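Melibiose/raffinose/stachyose-binding protein MelE (Bacillus subtilis subsp. subtilis str. 168, PDB 4R6H) binds melibiose, raffinose and stachyose and serves as the solute-binding component of the ABC transporter MelEDC-MsmX, which imports these sugars. Local coordinates at residues P301-G306 and Q366-E371; Y198-T203 and I290-I295; I138-D143 and S344-L349. All blocks are in the same frame, centred on the assembly; numbering follows the deposited sequence.

Contact 1: residues P301-G306 and Q366-E371; sequences PIWIGG and QDVKVE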
ATOM      1  N   PRO A 301      10.873 -10.959   8.087  1.00 18.21           N
ATOM      2  CA  PRO A 301      10.313  -9.659   7.693  1.00 19.51           C
ATOM      3  C   PRO A 301       9.515  -9.800   6.396  1.00 18.43           C
ATOM      4  O   PRO A 301       9.682 -10.774   5.635  1.00 20.47           O
ATOM      5  CB  PRO A 301      11.538  -8.766   7.501  1.00 20.36           C
ATOM      6  CG  PRO A 301      12.646  -9.464   8.257  1.00 29.61           C
ATOM      7  CD  PRO A 301      12.335 -10.916   8.247  1.00 24.99           C
ATOM      8  N   ILE A 302       8.662  -8.828   6.142  1.00 17.79           N
ATOM      9  CA  ILE A 302       7.671  -8.947   5.083  1.00 17.86           C
ATOM     10  C   ILE A 302       7.477  -7.583   4.416  1.00 17.10           C
ATOM     11  O   ILE A 302       7.447  -6.545   5.087  1.00 17.55           O
ATOM     12  CB  ILE A 302       6.331  -9.517   5.697  1.00 18.92           C
ATOM     13  CG1 ILE A 302       5.331  -9.948   4.654  1.00 20.46           C
ATOM     14  CG2 ILE A 302       5.692  -8.540   6.674  1.00 19.73           C
ATOM     15  CD1 ILE A 302       5.730 -11.165   3.899  1.00 21.91           C
ATOM     16  N   TRP A 303       7.343  -7.589   3.075  1.00 18.02           N
ATOM     17  CA  TRP A 303       6.841  -6.400   2.372  1.00 17.23           C
ATOM     18  C   TRP A 303       5.310  -6.384   2.359  1.00 18.55           C
ATOM     19  O   TRP A 303       4.685  -7.407   2.090  1.00 17.96           O
ATOM     20  CB  TRP A 303       7.316  -6.375   0.925  1.00 16.90           C
ATOM     21  CG  TRP A 303       8.788  -6.137   0.684  1.00 15.63           C
ATOM     22  CD1 TRP A 303       9.639  -6.966   0.041  1.00 16.89           C
ATOM     23  CD2 TRP A 303       9.547  -4.976   1.018  1.00 16.05           C
ATOM     24  NE1 TRP A 303      10.875  -6.440  -0.018  1.00 17.06           N
ATOM     25  CE2 TRP A 303      10.861  -5.198   0.568  1.00 17.60           C
ATOM     26  CE3 TRP A 303       9.254  -3.780   1.684  1.00 16.31           C
ATOM     27  CZ2 TRP A 303      11.878  -4.279   0.758  1.00 16.27           C
ATOM     28  CZ3 TRP A 303      10.243  -2.844   1.846  1.00 16.81           C
ATOM     29  CH2 TRP A 303      11.550  -3.094   1.414  1.00 15.70           C
ATOM     30  N   ILE A 304       4.722  -5.226   2.605  1.00 15.99           N
ATOM     31  CA  ILE A 304       3.261  -5.082   2.635  1.00 18.18           C
ATOM     32  C   ILE A 304       2.784  -4.331   1.437  1.00 17.39           C
ATOM     33  O   ILE A 304       3.316  -3.253   1.097  1.00 18.16           O
ATOM     34  CB  ILE A 304       2.780  -4.329   3.887  1.00 18.91           C
ATOM     35  CG1 ILE A 304       3.257  -5.009   5.202  1.00 22.10           C
ATOM     36  CG2 ILE A 304       1.286  -4.160   3.878  1.00 20.09           C
ATOM     37  CD1 ILE A 304       2.850  -6.438   5.322  1.00 22.70           C
ATOM     38  N   GLY A 305       1.743  -4.834   0.810  1.00 17.41           N
ATOM     39  CA  GLY A 305       1.148  -4.091  -0.316  1.00 18.83           C
ATOM     40  C   GLY A 305       0.530  -5.001  -1.335  1.00 20.41           C
ATOM     41  O   GLY A 305      -0.616  -5.473  -1.164  1.00 24.59           O
ATOM     42  N   GLY A 306       1.300  -5.274  -2.363  1.00 20.27           N
ATOM     43  CA  GLY A 306       0.834  -6.114  -3.467  1.00 21.46           C
ATOM     44  C   GLY A 306       0.175  -5.279  -4.519  1.00 21.13           C
ATOM     45  O   GLY A 306       0.846  -4.494  -5.157  1.00 20.02           O
ATOM     46  N   GLN A 366      15.237  -8.946  -2.515  1.00 19.18           N
ATOM     47  CA  GLN A 366      14.519  -9.645  -3.587  1.00 21.85           C
ATOM     48  C   GLN A 366      13.806 -10.905  -3.091  1.00 20.51           C
ATOM     49  O   GLN A 366      12.747 -11.269  -3.618  1.00 23.65           O
ATOM     50  CB  GLN A 366      15.519 -10.002  -4.710  1.00 25.43           C
ATOM     51  CG  GLN A 366      14.927 -10.631  -5.964  1.00 37.57           C
ATOM     52  CD  GLN A 366      14.315  -9.618  -6.918  1.00 85.42           C
ATOM     53  OE1 GLN A 366      13.177  -9.776  -7.357  1.00111.21           O
ATOM     54  NE2 GLN A 366      15.076  -8.583  -7.260  1.00 58.36           N
ATOM     55  N   ASP A 367      14.349 -11.543  -2.077  1.00 22.10           N
ATOM     56  CA  ASP A 367      13.719 -12.806  -1.662  0.50 21.56           C
ATOM     57  C   ASP A 367      12.700 -12.625  -0.540  1.00 22.92           C
ATOM     58  O   ASP A 367      12.093 -13.607  -0.077  1.00 26.13           O
ATOM     59  CB  ASP A 367      14.753 -13.881  -1.322  0.50 18.86           C
ATOM     60  CG  ASP A 367      15.607 -14.259  -2.518  0.50 25.94           C
ATOM     61  OD1 ASP A 367      15.151 -14.167  -3.677  0.50 26.84           O
ATOM     62  OD2 ASP A 367      16.763 -14.674  -2.288  0.50 37.27           O
ATOM     63  N   VAL A 368      12.433 -11.375  -0.166  1.00 19.28           N
ATOM     64  CA  VAL A 368      11.428 -11.119   0.868  1.00 18.71           C
ATOM     65  C   VAL A 368      10.041 -11.243   0.215  1.00 19.11           C
ATOM     66  O   VAL A 368       9.826 -10.761  -0.893  1.00 19.84           O
ATOM     67  CB  VAL A 368      11.638  -9.722   1.531  1.00 20.28           C
ATOM     68  CG1 VAL A 368      10.544  -9.339   2.545  1.00 20.35           C
ATOM     69  CG2 VAL A 368      13.007  -9.664   2.206  1.00 20.74           C
ATOM     70  N   LYS A 369       9.100 -11.865   0.917  1.00 18.74           N
ATOM     71  CA  LYS A 369       7.782 -12.096   0.383  1.00 19.16           C
ATOM     72  C   LYS A 369       6.885 -10.872   0.531  1.00 17.67           C
ATOM     73  O   LYS A 369       7.264  -9.885   1.214  1.00 19.08           O
ATOM     74  CB  LYS A 369       7.165 -13.352   1.042  1.00 23.83           C
ATOM     75  CG  LYS A 369       8.004 -14.621   0.843  1.00 24.51           C
ATOM     76  CD  LYS A 369       8.103 -15.050  -0.596  1.00 37.56           C
ATOM     77  CE  LYS A 369       9.001 -16.271  -0.753  1.00 84.28           C
ATOM     78  NZ  LYS A 369       9.968 -16.073  -1.871  1.00 74.46           N
ATOM     79  N   VAL A 370       5.726 -10.946  -0.110  1.00 18.81           N
ATOM     80  CA  VAL A 370       4.777  -9.846  -0.112  1.00 18.39           C
ATOM     81  C   VAL A 370       3.466 -10.319   0.458  1.00 20.20           C
ATOM     82  O   VAL A 370       2.987 -11.429   0.120  1.00 22.59           O
ATOM     83  CB  VAL A 370       4.554  -9.270  -1.530  1.00 21.05           C
ATOM     84  CG1 VAL A 370       3.474  -8.188  -1.509  1.00 25.85           C
ATOM     85  CG2 VAL A 370       5.874  -8.715  -2.056  1.00 22.13           C
ATOM     86  N   GLU A 371       2.899  -9.494   1.324  1.00 17.49           N
ATOM     87  CA  GLU A 371       1.580  -9.732   1.869  1.00 18.19           C
ATOM     88  C   GLU A 371       0.656  -8.563   1.509  1.00 19.59           C
ATOM     89  O   GLU A 371       1.061  -7.386   1.582  1.00 18.49           O
ATOM     90  CB  GLU A 371       1.624  -9.860   3.400  1.00 18.33           C
ATOM     91  CG  GLU A 371       1.960 -11.278   3.866  1.00 21.66           C
ATOM     92  CD  GLU A 371       0.757 -12.190   3.718  1.00 22.31           C
ATOM     93  OE1 GLU A 371      -0.396 -11.779   4.030  1.00 22.50           O
ATOM     94  OE2 GLU A 371       0.985 -13.311   3.226  1.00 28.80           O
TER
HETATM   95  O   HOH W   1       9.375 -12.676   3.730  1.00 21.68           O
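Val368 begins the contact by crossing the indole of Trp303 at about a right angle. Its CG1 lies anti to the backbone N (chi1 175°), which carries that methyl to 3.6 Å from Trp303 CD1 and also close to the carbonyl O of Pro301. With an alanine in place of Trp303 the indole is gone, which would probably open a gap beside Val368 CG1 and cost Lys142 one of its two cation-pi partners, Tyr362 being the other. Lys369 works through its backbone: its O accepts from Trp303 N at 3.0 Å, while its N donates to a water that in turn donates to Pro301 O. The Ile302 methyl CD1 lies 3.3 Å from the same Lys369 O. Val370 pairs with Trp303 in parallel register, and its CG2 packs against Trp303 CB. Glu371 bonds through both its backbone groups, N donating to Trp303 O at 2.9 Å and O accepting from Gly305 N at 2.8 Å. Its CG rests 3.7 Å from Ile302 CG1 before the carboxylate leads away. Strand 370-372 thus joins the mixed sheet beside strand 303-306, whose other neighbour is strand 141-148; Ile304 and Glu371 meet Thr203 of helix 192-206.

Contact 2: residues Y198-T203 and I290-I295; sequences YDQFAT and IPTPAI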
ATOM      1  N   TYR A 198      -0.657   0.518  12.421  1.00 17.54           N
ATOM      2  CA  TYR A 198      -1.463  -0.635  12.815  1.00 18.90           C
ATOM      3  C   TYR A 198      -1.619  -1.629  11.681  1.00 18.67           C
ATOM      4  O   TYR A 198      -1.505  -2.841  11.879  1.00 17.89           O
ATOM      5  CB  TYR A 198      -2.814  -0.214  13.326  1.00 20.17           C
ATOM      6  CG  TYR A 198      -2.892   0.316  14.746  1.00 19.51           C
ATOM      7  CD1 TYR A 198      -2.585  -0.490  15.844  1.00 20.86           C
ATOM      8  CD2 TYR A 198      -3.404   1.577  15.014  1.00 21.89           C
ATOM      9  CE1 TYR A 198      -2.720  -0.024  17.152  1.00 20.68           C
ATOM     10  CE2 TYR A 198      -3.553   2.029  16.305  1.00 23.92           C
ATOM     11  CZ  TYR A 198      -3.238   1.220  17.374  1.00 22.77           C
ATOM     12  OH  TYR A 198      -3.400   1.729  18.650  1.00 22.59           O
ATOM     13  N   ASP A 199      -1.964  -1.118  10.495  1.00 19.24           N
ATOM     14  CA  ASP A 199      -2.249  -1.980   9.358  1.00 17.45           C
ATOM     15  C   ASP A 199      -1.026  -2.799   8.954  1.00 18.64           C
ATOM     16  O   ASP A 199      -1.128  -4.038   8.750  1.00 17.89           O
ATOM     17  CB  ASP A 199      -2.773  -1.101   8.187  1.00 18.84           C
ATOM     18  CG  ASP A 199      -3.634  -1.843   7.206  1.00 30.26           C
ATOM     19  OD1 ASP A 199      -4.152  -2.906   7.495  1.00 23.50           O
ATOM     20  OD2 ASP A 199      -3.891  -1.263   6.153  1.00 34.93           O
ATOM     21  N   GLN A 200       0.134  -2.159   8.814  1.00 16.88           N
ATOM     22  CA  GLN A 200       1.311  -2.873   8.390  1.00 15.70           C
ATOM     23  C   GLN A 200       1.721  -3.915   9.425  1.00 17.70           C
ATOM     24  O   GLN A 200       2.007  -5.038   9.059  1.00 17.19           O
ATOM     25  CB  GLN A 200       2.523  -1.973   8.103  1.00 17.35           C
ATOM     26  CG  GLN A 200       2.485  -1.275   6.777  1.00 24.75           C
ATOM     27  CD  GLN A 200       3.735  -0.463   6.457  1.00 17.43           C
ATOM     28  OE1 GLN A 200       3.612   0.636   5.949  1.00 23.34           O
ATOM     29  NE2 GLN A 200       4.912  -1.069   6.589  1.00 20.08           N
ATOM     30  N   PHE A 201       1.749  -3.521  10.709  1.00 16.55           N
ATOM     31  CA  PHE A 201       2.256  -4.462  11.725  1.00 17.39           C
ATOM     32  C   PHE A 201       1.245  -5.553  12.083  1.00 16.92           C
ATOM     33  O   PHE A 201       1.610  -6.578  12.650  1.00 17.32           O
ATOM     34  CB  PHE A 201       2.819  -3.746  12.944  1.00 17.06           C
ATOM     35  CG  PHE A 201       4.194  -3.176  12.740  1.00 16.59           C
ATOM     36  CD1 PHE A 201       5.321  -4.010  12.644  1.00 16.44           C
ATOM     37  CD2 PHE A 201       4.380  -1.816  12.660  1.00 18.83           C
ATOM     38  CE1 PHE A 201       6.578  -3.456  12.481  1.00 18.80           C
ATOM     39  CE2 PHE A 201       5.641  -1.255  12.532  1.00 18.78           C
ATOM     40  CZ  PHE A 201       6.756  -2.101  12.419  1.00 18.15           C
ATOM     41  N   ALA A 202      -0.023  -5.356  11.750  1.00 16.73           N
ATOM     42  CA  ALA A 202      -1.015  -6.422  11.949  1.00 16.97           C
ATOM     43  C   ALA A 202      -0.675  -7.678  11.159  1.00 17.59           C
ATOM     44  O   ALA A 202      -0.968  -8.790  11.577  1.00 17.19           O
ATOM     45  CB  ALA A 202      -2.396  -5.942  11.525  1.00 16.93           C
ATOM     46  N   THR A 203      -0.018  -7.527  10.005  1.00 17.76           N
ATOM     47  CA  THR A 203       0.401  -8.678   9.197  1.00 17.36           C
ATOM     48  C   THR A 203       1.429  -9.605   9.890  1.00 17.50           C
ATOM     49  O   THR A 203       1.112 -10.803  10.075  1.00 17.47           O
ATOM     50  CB  THR A 203       0.810  -8.212   7.773  1.00 15.95           C
ATOM     51  OG1 THR A 203      -0.368  -7.782   7.047  1.00 18.13           O
ATOM     52  CG2 THR A 203       1.483  -9.290   6.964  1.00 17.94           C
ATOM     53  N   ILE A 290      13.475  -0.749   4.260  1.00 15.80           N
ATOM     54  CA  ILE A 290      13.579  -2.126   4.692  1.00 16.24           C
ATOM     55  C   ILE A 290      12.177  -2.698   4.826  1.00 15.27           C
ATOM     56  O   ILE A 290      11.226  -1.961   5.013  1.00 16.08           O
ATOM     57  CB  ILE A 290      14.360  -2.279   6.035  1.00 17.49           C
ATOM     58  CG1 ILE A 290      13.690  -1.498   7.156  1.00 20.11           C
ATOM     59  CG2 ILE A 290      15.802  -1.860   5.843  1.00 21.18           C
ATOM     60  CD1 ILE A 290      14.458  -1.640   8.463  1.00 21.27           C
ATOM     61  N   PRO A 291      12.071  -4.043   4.757  1.00 18.16           N
ATOM     62  CA  PRO A 291      10.782  -4.682   4.931  1.00 17.88           C
ATOM     63  C   PRO A 291      10.229  -4.421   6.342  1.00 16.58           C
ATOM     64  O   PRO A 291      10.966  -4.028   7.261  1.00 17.12           O
ATOM     65  CB  PRO A 291      11.098  -6.177   4.776  1.00 21.49           C
ATOM     66  CG  PRO A 291      12.459  -6.293   4.261  1.00 23.47           C
ATOM     67  CD  PRO A 291      13.144  -4.986   4.435  1.00 17.97           C
ATOM     68  N   THR A 292       8.952  -4.678   6.507  1.00 15.28           N
ATOM     69  CA  THR A 292       8.310  -4.584   7.820  1.00 16.50           C
ATOM     70  C   THR A 292       8.903  -5.639   8.733  1.00 17.22           C
ATOM     71  O   THR A 292       8.910  -6.814   8.375  1.00 17.57           O
ATOM     72  CB  THR A 292       6.783  -4.803   7.708  1.00 16.93           C
ATOM     73  OG1 THR A 292       6.220  -3.801   6.848  1.00 16.73           O
ATOM     74  CG2 THR A 292       6.108  -4.673   9.053  1.00 18.09           C
ATOM     75  N   PRO A 293       9.426  -5.230   9.910  1.00 15.70           N
ATOM     76  CA  PRO A 293       9.954  -6.238  10.831  1.00 16.65           C
ATOM     77  C   PRO A 293       8.932  -7.280  11.262  1.00 16.59           C
ATOM     78  O   PRO A 293       7.748  -6.974  11.446  1.00 19.11           O
ATOM     79  CB  PRO A 293      10.395  -5.403  12.019  1.00 16.31           C
ATOM     80  CG  PRO A 293      10.756  -4.060  11.450  1.00 17.93           C
ATOM     81  CD  PRO A 293       9.707  -3.864  10.358  1.00 17.58           C
ATOM     82  N   ALA A 294       9.437  -8.490  11.479  1.00 17.26           N
ATOM     83  CA  ALA A 294       8.656  -9.581  12.031  1.00 18.85           C
ATOM     84  C   ALA A 294       8.426  -9.381  13.530  1.00 17.72           C
ATOM     85  O   ALA A 294       9.119  -8.603  14.185  1.00 19.56           O
ATOM     86  CB  ALA A 294       9.401 -10.890  11.805  1.00 19.98           C
ATOM     87  N   ILE A 295       7.424 -10.107  14.031  1.00 17.07           N
ATOM     88  CA  ILE A 295       7.039 -10.026  15.439  1.00 18.46           C
ATOM     89  C   ILE A 295       7.242 -11.340  16.176  1.00 20.57           C
ATOM     90  O   ILE A 295       7.686 -11.318  17.331  1.00 22.81           O
ATOM     91  CB  ILE A 295       5.585  -9.503  15.546  1.00 17.87           C
ATOM     92  CG1 ILE A 295       5.583  -7.997  15.258  1.00 18.84           C
ATOM     93  CG2 ILE A 295       4.975  -9.717  16.959  1.00 21.40           C
ATOM     94  CD1 ILE A 295       4.204  -7.390  15.030  1.00 19.77           C
TER
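Thr292 turns its two branches to two neighbouring residues of helix 192-206, OG1 to Gln200 and CG2 to Phe201. The carboxamide of Gln200 comes in at the end of a chain extended beyond CG, and its NE2 donates to Thr292 OG1 at 3.0 Å. The hydroxyl oxygen lies close to the amide plane, 14° out of it, but the bond is bent, with an N-H...O angle of 138°. NE2 also bonds to Gly144 O, while OE1 is taken by Gln196 NE2, so both ends of the amide are held and its flip is fixed. On the other branch, Thr292 CG2 stands anti to the backbone N and meets the Phe201 ring obliquely, 3.7 Å from CE1. A helix is here packed against the chain as it leaves strand 287-291 of the mixed sheet, probably within one of the two alpha/beta lobes usual for the bacterial solute-binding protein 1 family. Pro291 and Pro293 flank Thr292, and Pro293 CD lies 3.8 Å from Phe201 CE1. Further along, Ile295 reaches back toward the helix. Its CD1 lies 3.6 Å from Phe201 O and 4.3 Å from Phe201 CD1, adding a third aliphatic group round the ring. Tyr197, one residue before the segment, meets the same phenyl with the ring planes at about 55°.

Contact 3: residues I138-D143 and S344-L349; sequences INQAKD and SLPSGL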
ATOM      1  N   ILE A 138      -0.465  -2.737 -12.969  1.00 15.03           N
ATOM      2  CA  ILE A 138       0.368  -1.708 -13.554  1.00 17.21           C
ATOM      3  C   ILE A 138       1.697  -1.634 -12.766  1.00 18.39           C
ATOM      4  O   ILE A 138       2.775  -1.411 -13.305  1.00 18.85           O
ATOM      5  CB  ILE A 138      -0.365  -0.368 -13.519  1.00 17.25           C
ATOM      6  CG1 ILE A 138      -1.501  -0.374 -14.530  1.00 18.42           C
ATOM      7  CG2 ILE A 138       0.586   0.823 -13.668  1.00 18.55           C
ATOM      8  CD1 ILE A 138      -2.459   0.782 -14.381  1.00 21.75           C
ATOM      9  N   ASN A 139       1.598  -1.836 -11.470  1.00 16.47           N
ATOM     10  CA  ASN A 139       2.735  -1.706 -10.574  1.00 17.16           C
ATOM     11  C   ASN A 139       2.484  -2.580  -9.369  1.00 18.19           C
ATOM     12  O   ASN A 139       1.555  -3.408  -9.375  1.00 19.18           O
ATOM     13  CB  ASN A 139       3.006  -0.254 -10.170  1.00 17.22           C
ATOM     14  CG  ASN A 139       1.857   0.390  -9.465  1.00 16.87           C
ATOM     15  OD1 ASN A 139       0.821  -0.235  -9.213  1.00 17.67           O
ATOM     16  ND2 ASN A 139       2.040   1.653  -9.068  1.00 17.12           N
ATOM     17  N   GLN A 140       3.290  -2.422  -8.328  1.00 17.89           N
ATOM     18  CA  GLN A 140       3.047  -3.131  -7.094  1.00 17.69           C
ATOM     19  C   GLN A 140       3.610  -2.354  -5.929  1.00 17.74           C
ATOM     20  O   GLN A 140       4.612  -1.677  -6.078  1.00 20.60           O
ATOM     21  CB  GLN A 140       3.701  -4.501  -7.131  1.00 21.64           C
ATOM     22  CG  GLN A 140       5.165  -4.487  -7.489  1.00 18.87           C
ATOM     23  CD  GLN A 140       5.783  -5.874  -7.432  1.00 21.79           C
ATOM     24  OE1 GLN A 140       5.808  -6.507  -6.343  1.00 22.68           O
ATOM     25  NE2 GLN A 140       6.264  -6.351  -8.564  1.00 21.28           N
ATOM     26  N   ALA A 141       2.974  -2.508  -4.787  1.00 18.92           N
ATOM     27  CA  ALA A 141       3.390  -1.829  -3.583  1.00 17.65           C
ATOM     28  C   ALA A 141       4.172  -2.786  -2.701  1.00 18.97           C
ATOM     29  O   ALA A 141       3.771  -3.960  -2.552  1.00 18.71           O
ATOM     30  CB  ALA A 141       2.197  -1.319  -2.796  1.00 17.70           C
ATOM     31  N   LYS A 142       5.260  -2.285  -2.108  1.00 16.96           N
ATOM     32  CA  LYS A 142       6.084  -3.067  -1.192  1.00 16.33           C
ATOM     33  C   LYS A 142       6.552  -2.136  -0.081  1.00 16.66           C
ATOM     34  O   LYS A 142       7.560  -1.436  -0.229  1.00 16.87           O
ATOM     35  CB  LYS A 142       7.248  -3.762  -1.890  1.00 17.10           C
ATOM     36  CG  LYS A 142       6.851  -4.960  -2.743  1.00 18.41           C
ATOM     37  CD  LYS A 142       8.042  -5.755  -3.258  1.00 19.60           C
ATOM     38  CE  LYS A 142       8.764  -5.090  -4.417  1.00 22.18           C
ATOM     39  NZ  LYS A 142       9.829  -6.019  -4.924  1.00 21.35           N
ATOM     40  N   ASP A 143       5.831  -2.154   1.049  1.00 16.56           N
ATOM     41  CA  ASP A 143       6.018  -1.208   2.144  1.00 15.16           C
ATOM     42  C   ASP A 143       6.644  -1.877   3.363  1.00 16.26           C
ATOM     43  O   ASP A 143       6.269  -3.017   3.782  1.00 17.06           O
ATOM     44  CB  ASP A 143       4.675  -0.614   2.561  1.00 17.52           C
ATOM     45  CG  ASP A 143       4.105   0.345   1.545  1.00 23.95           C
ATOM     46  OD1 ASP A 143       4.863   0.967   0.766  1.00 21.68           O
ATOM     47  OD2 ASP A 143       2.862   0.505   1.556  1.00 25.36           O
ATOM     48  N   SER A 344       6.547   5.623  -9.247  1.00 17.66           N
ATOM     49  CA  SER A 344       7.678   5.411  -8.337  1.00 18.07           C
ATOM     50  C   SER A 344       7.708   4.022  -7.724  1.00 18.90           C
ATOM     51  O   SER A 344       8.284   3.822  -6.654  1.00 19.84           O
ATOM     52  CB  SER A 344       7.740   6.497  -7.246  1.00 18.80           C
ATOM     53  OG  SER A 344       7.855   7.785  -7.879  1.00 19.92           O
ATOM     54  N   LEU A 345       7.145   3.041  -8.428  1.00 17.43           N
ATOM     55  CA  LEU A 345       7.057   1.688  -7.913  1.00 16.97           C
ATOM     56  C   LEU A 345       7.424   0.705  -8.970  1.00 16.79           C
ATOM     57  O   LEU A 345       7.368   1.005 -10.185  1.00 17.13           O
ATOM     58  CB  LEU A 345       5.627   1.424  -7.417  1.00 17.97           C
ATOM     59  CG  LEU A 345       5.158   2.097  -6.146  1.00 19.40           C
ATOM     60  CD1 LEU A 345       3.679   1.934  -5.907  1.00 24.03           C
ATOM     61  CD2 LEU A 345       5.943   1.536  -4.973  1.00 22.71           C
ATOM     62  N   PRO A 346       7.749  -0.532  -8.560  1.00 16.01           N
ATOM     63  CA  PRO A 346       8.063  -1.536  -9.578  1.00 17.00           C
ATOM     64  C   PRO A 346       6.861  -1.899 -10.433  1.00 16.60           C
ATOM     65  O   PRO A 346       5.713  -1.822  -9.981  1.00 16.51           O
ATOM     66  CB  PRO A 346       8.460  -2.772  -8.763  1.00 18.89           C
ATOM     67  CG  PRO A 346       8.749  -2.263  -7.408  1.00 20.01           C
ATOM     68  CD  PRO A 346       7.929  -1.035  -7.191  1.00 18.58           C
ATOM     69  N   SER A 347       7.140  -2.326 -11.649  1.00 19.02           N
ATOM     70  CA  SER A 347       6.109  -2.938 -12.503  1.00 16.08           C
ATOM     71  C   SER A 347       5.650  -4.232 -11.914  1.00 17.01           C
ATOM     72  O   SER A 347       6.326  -4.849 -11.125  1.00 19.55           O
ATOM     73  CB  SER A 347       6.693  -3.174 -13.896  1.00 20.38           C
ATOM     74  OG  SER A 347       5.936  -4.081 -14.679  1.00 28.05           O
ATOM     75  N   GLY A 348       4.457  -4.660 -12.334  1.00 18.75           N
ATOM     76  CA  GLY A 348       3.939  -5.968 -11.978  1.00 19.47           C
ATOM     77  C   GLY A 348       4.503  -7.124 -12.784  1.00 18.00           C
ATOM     78  O   GLY A 348       4.168  -8.255 -12.457  1.00 19.21           O
ATOM     79  N   LEU A 349       5.392  -6.856 -13.753  1.00 19.37           N
ATOM     80  CA  LEU A 349       5.925  -7.858 -14.682  1.00 19.07           C
ATOM     81  C   LEU A 349       7.397  -8.057 -14.462  1.00 23.91           C
ATOM     82  O   LEU A 349       8.127  -7.094 -14.224  1.00 22.85           O
ATOM     83  CB  LEU A 349       5.688  -7.449 -16.120  1.00 21.87           C
ATOM     84  CG  LEU A 349       4.250  -7.116 -16.504  1.00 21.94           C
ATOM     85  CD1 LEU A 349       4.210  -6.522 -17.895  1.00 26.30           C
ATOM     86  CD2 LEU A 349       3.348  -8.331 -16.364  1.00 22.13           C
TER
HETATM   87  O   HOH W   2       3.260  -3.819 -15.124  1.00 23.23           O
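Gln140 and Ser347 meet where the approach to strand 141-148 runs past the loop that follows helix 333-343, a helix closed by a Schellman motif at Ser344. Of the hydrogen bonds, the straight one is Gln140 NE2 to Ser347 O, 3.0 Å with an N-H...O angle of 173°. The acceptor lies in the amide plane of Gln140, whereas the donor is tilted 24° from the carbonyl plane. Gln140 CG sits between its backbone N and carbonyl carbon (chi1 53°), and from there the extended chain reaches Ser347; NE2 bonds to Asp119 OD2 as well. A weak bond runs from Gln140 N to Pro346 O. Van der Waals packing comes from Leu345 and Pro346. Leu345 points toward residues 138-143 and sets CB 3.5 Å from Gln140 O, a buried carbonyl with no hydrogen-bond partner. Its CD1 touches Asn139 ND2, which bonds Thr343 OG1, while Asn139 OD1 accepts from Tyr309 N. Pro346 CB packs 3.9 Å from Gln140 CG, and Pro346 CG approaches Lys142 CE. One water donates weakly to Ile138 O and hydrogen-bonds Ser347 OG, the oxygen that also closes an ST turn by accepting from Leu349 N at 3.0 Å.

In the fold
All three contacts reach one mixed sheet. Contact 1 lies within it, a parallel strand pairing carried by backbone bonds, and is partly buried, with Lys369 exposed at its margin. Contacts 2 and 3 are buried and rely more on side chains: contact 2 sets a helix against the exit from strand 287-291, mostly with apolar groups round one phenyl ring and a single amide-hydroxyl bond, whereas contact 3 joins the start of strand 141-148 to the loop after helix 333-343 through a glutamine, backbone carbonyls and water. Strand 141-148 neighbours both strand 287-291 and strand 303-306. Backbone hydrogen bonds tie contact 1 to the others, Ile304 with Asp143 of contact 3 and Ile302 with Thr292 of contact 2.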